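Side-chain contact in broad specificity aminotransferase (Leishmania mexicana, PDB 4WB0), which is a homodimeric, pyridoxal phosphate-dependent aminotransferase of broad specificity, probably moving amino groups between amino acids such as aspartate and 2-oxo acids: residues L58-K63 with E321-A326. Sequence-based numbering, arbitrary orientation. Where two conformers were deposited one is given.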
ATOM      1  N   LEU A  58     -18.286 -10.524   8.490  1.00 27.21           N
ATOM      2  CA  LEU A  58     -19.417  -9.963   9.202  1.00 27.33           C
ATOM      3  C   LEU A  58     -20.655  -9.899   8.294  1.00 28.83           C
ATOM      4  O   LEU A  58     -20.574  -9.675   7.082  1.00 29.57           O
ATOM      5  CB  LEU A  58     -19.096  -8.564   9.726  1.00 28.78           C
ATOM      6  CG  LEU A  58     -18.468  -8.514  11.133  1.00 29.17           C
ATOM      7  CD1 LEU A  58     -17.141  -9.202  11.099  1.00 30.09           C
ATOM      8  CD2 LEU A  58     -18.292  -7.062  11.643  1.00 26.14           C
ATOM      9  N   ARG A  59     -21.803 -10.085   8.921  1.00 27.76           N
ATOM     10  CA  ARG A  59     -23.046 -10.030   8.192  1.00 31.92           C
ATOM     11  C   ARG A  59     -23.236  -8.672   7.605  1.00 29.28           C
ATOM     12  O   ARG A  59     -23.731  -8.583   6.480  1.00 29.46           O
ATOM     13  CB  ARG A  59     -24.271 -10.361   9.069  1.00 35.04           C
ATOM     14  CG  ARG A  59     -24.217 -11.741   9.683  1.00 46.96           C
ATOM     15  CD  ARG A  59     -25.349 -11.927  10.705  1.00 56.62           C
ATOM     16  NE  ARG A  59     -24.958 -12.882  11.740  1.00 64.77           N
ATOM     17  CZ  ARG A  59     -24.451 -12.564  12.928  1.00 66.77           C
ATOM     18  NH1 ARG A  59     -24.275 -11.290  13.284  1.00 64.68           N
ATOM     19  NH2 ARG A  59     -24.126 -13.541  13.768  1.00 70.60           N
ATOM     20  N   VAL A  60     -22.820  -7.617   8.294  1.00 28.51           N
ATOM     21  CA  VAL A  60     -23.012  -6.285   7.689  1.00 29.73           C
ATOM     22  C   VAL A  60     -22.047  -6.058   6.527  1.00 28.30           C
ATOM     23  O   VAL A  60     -22.338  -5.310   5.582  1.00 26.58           O
ATOM     24  CB  VAL A  60     -22.818  -5.126   8.673  1.00 30.92           C
ATOM     25  CG1 VAL A  60     -23.850  -5.103   9.670  1.00 30.81           C
ATOM     26  CG2 VAL A  60     -21.424  -5.218   9.369  1.00 27.76           C
ATOM     27  N   VAL A  61     -20.897  -6.717   6.554  1.00 22.98           N
ATOM     28  CA  VAL A  61     -19.989  -6.577   5.436  1.00 21.80           C
ATOM     29  C   VAL A  61     -20.591  -7.332   4.216  1.00 22.67           C
ATOM     30  O   VAL A  61     -20.500  -6.854   3.094  1.00 23.28           O
ATOM     31  CB  VAL A  61     -18.526  -7.114   5.800  1.00 24.43           C
ATOM     32  CG1 VAL A  61     -17.758  -7.378   4.496  1.00 24.20           C
ATOM     33  CG2 VAL A  61     -17.780  -6.059   6.664  1.00 24.42           C
ATOM     34  N   ARG A  62     -21.187  -8.489   4.428  1.00 25.99           N
ATOM     35  CA  ARG A  62     -21.908  -9.178   3.343  1.00 28.75           C
ATOM     36  C   ARG A  62     -23.018  -8.293   2.767  1.00 29.05           C
ATOM     37  O   ARG A  62     -23.213  -8.266   1.540  1.00 25.59           O
ATOM     38  CB  ARG A  62     -22.526 -10.492   3.789  1.00 33.04           C
ATOM     39  CG  ARG A  62     -21.550 -11.651   4.103  1.00 34.82           C
ATOM     40  CD  ARG A  62     -20.558 -11.919   3.006  1.00 33.94           C
ATOM     41  NE  ARG A  62     -19.968 -13.243   3.191  1.00 34.30           N
ATOM     42  CZ  ARG A  62     -18.763 -13.620   2.789  1.00 33.01           C
ATOM     43  NH1 ARG A  62     -17.949 -12.741   2.208  1.00 31.50           N
ATOM     44  NH2 ARG A  62     -18.372 -14.887   2.979  1.00 33.20           N
ATOM     45  N   LYS A  63     -23.712  -7.546   3.619  1.00 27.34           N
ATOM     46  CA  LYS A  63     -24.730  -6.619   3.103  1.00 26.87           C
ATOM     47  C   LYS A  63     -24.098  -5.507   2.258  1.00 25.71           C
ATOM     48  O   LYS A  63     -24.634  -5.161   1.191  1.00 23.84           O
ATOM     49  CB  LYS A  63     -25.540  -6.010   4.258  1.00 27.27           C
ATOM     50  CG  LYS A  63     -26.553  -6.959   4.814  1.00 32.75           C
ATOM     51  CD  LYS A  63     -27.363  -6.300   5.909  1.00 36.17           C
ATOM     52  CE  LYS A  63     -28.334  -7.255   6.579  1.00 40.94           C
ATOM     53  NZ  LYS A  63     -29.380  -6.461   7.292  1.00 42.23           N
ATOM     54  N   GLU A 321     -22.472  -2.194  15.057  1.00 24.13           N
ATOM     55  CA  GLU A 321     -22.149  -2.073  16.474  1.00 27.15           C
ATOM     56  C   GLU A 321     -22.696  -3.251  17.293  1.00 28.31           C
ATOM     57  O   GLU A 321     -22.019  -3.743  18.181  1.00 26.27           O
ATOM     58  CB  GLU A 321     -22.619  -0.726  16.994  1.00 28.94           C
ATOM     59  CG  GLU A 321     -21.826   0.415  16.280  1.00 26.85           C
ATOM     60  CD  GLU A 321     -21.899   1.781  16.995  1.00 35.72           C
ATOM     61  OE1 GLU A 321     -21.888   2.834  16.327  1.00 36.59           O
ATOM     62  OE2 GLU A 321     -21.932   1.809  18.239  1.00 39.34           O
ATOM     63  N   ALA A 322     -23.871  -3.770  16.957  1.00 28.50           N
ATOM     64  CA  ALA A 322     -24.406  -4.939  17.675  1.00 28.67           C
ATOM     65  C   ALA A 322     -23.561  -6.207  17.403  1.00 27.75           C
ATOM     66  O   ALA A 322     -23.295  -7.011  18.311  1.00 29.11           O
ATOM     67  CB  ALA A 322     -25.885  -5.160  17.283  1.00 28.89           C
ATOM     68  N   GLU A 323     -23.117  -6.374  16.158  1.00 26.10           N
ATOM     69  CA  GLU A 323     -22.304  -7.493  15.764  1.00 27.43           C
ATOM     70  C   GLU A 323     -20.929  -7.482  16.496  1.00 30.19           C
ATOM     71  O   GLU A 323     -20.459  -8.506  17.011  1.00 26.40           O
ATOM     72  CB  GLU A 323     -22.158  -7.451  14.243  1.00 31.99           C
ATOM     73  CG  GLU A 323     -21.577  -8.639  13.634  1.00 33.67           C
ATOM     74  CD  GLU A 323     -21.957  -8.870  12.152  1.00 33.25           C
ATOM     75  OE1 GLU A 323     -22.398  -7.924  11.376  1.00 30.72           O
ATOM     76  OE2 GLU A 323     -21.764 -10.059  11.759  1.00 33.06           O
ATOM     77  N   LEU A 324     -20.360  -6.295  16.629  1.00 26.43           N
ATOM     78  CA  LEU A 324     -19.056  -6.139  17.289  1.00 25.70           C
ATOM     79  C   LEU A 324     -19.219  -6.358  18.811  1.00 25.04           C
ATOM     80  O   LEU A 324     -18.394  -6.984  19.455  1.00 26.57           O
ATOM     81  CB  LEU A 324     -18.488  -4.750  16.990  1.00 24.03           C
ATOM     82  CG  LEU A 324     -17.122  -4.401  17.553  1.00 23.17           C
ATOM     83  CD1 LEU A 324     -16.116  -5.463  17.034  1.00 25.24           C
ATOM     84  CD2 LEU A 324     -16.697  -2.978  17.205  1.00 25.44           C
ATOM     85  N   SER A 325     -20.298  -5.856  19.378  1.00 25.58           N
ATOM     86  CA  SER A 325     -20.607  -6.109  20.761  0.60 26.33           C
ATOM     87  C   SER A 325     -20.724  -7.605  21.055  1.00 27.42           C
ATOM     88  O   SER A 325     -20.267  -8.087  22.109  1.00 26.29           O
ATOM     89  CB  SER A 325     -21.899  -5.414  21.125  0.60 29.20           C
ATOM     90  OG  SER A 325     -22.140  -5.542  22.487  0.60 29.09           O
ATOM     91  N   ALA A 326     -21.334  -8.335  20.122  1.00 26.92           N
ATOM     92  CA  ALA A 326     -21.452  -9.780  20.304  1.00 29.77           C
ATOM     93  C   ALA A 326     -20.117 -10.477  20.178  1.00 28.94           C
ATOM     94  O   ALA A 326     -19.907 -11.471  20.870  1.00 25.39           O
ATOM     95  CB  ALA A 326     -22.446 -10.397  19.318  1.00 31.28           C
TER
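E323 OE2 is gripped from several sides: R59 N donates to E323 OE2 at 2.8 Å, R59 NH1 lies 3.2 Å from the same oxygen, and Y56 OH adds a weak hydrogen bond to it. This is carboxylate capping of a helix N-terminus in an aminotransferase of the class I family: a glutamate from the long helix 314-344 meets the first turn of helix 59-71, for which L58 is the N-cap residue. V60 N donates to the other oxygen, E323 OE1, at 3.1 Å, so two successive amides are held by one carboxylate. Both oxygens use their syn lone pairs, and both bonds are fairly straight. With chi1 at -169°, E323 sends CG away from its backbone N, and the extended chain beyond carries the carboxylate across to the start of helix 59-71. The guanidinium of R59 lies nearly parallel to the carboxylate, 16° between planes, yet OE2 sits well out of the guanidinium plane; that salt bridge is one of charge alone. The positive end of the helix dipole and the arginine would both be expected to stabilise the buried carboxylate as an anion. Two apolar side chains also touch it: V60 CG2 approaches E323 OE1 to 3.5 Å, and L58 CG rests 3.7 Å from E323 CD.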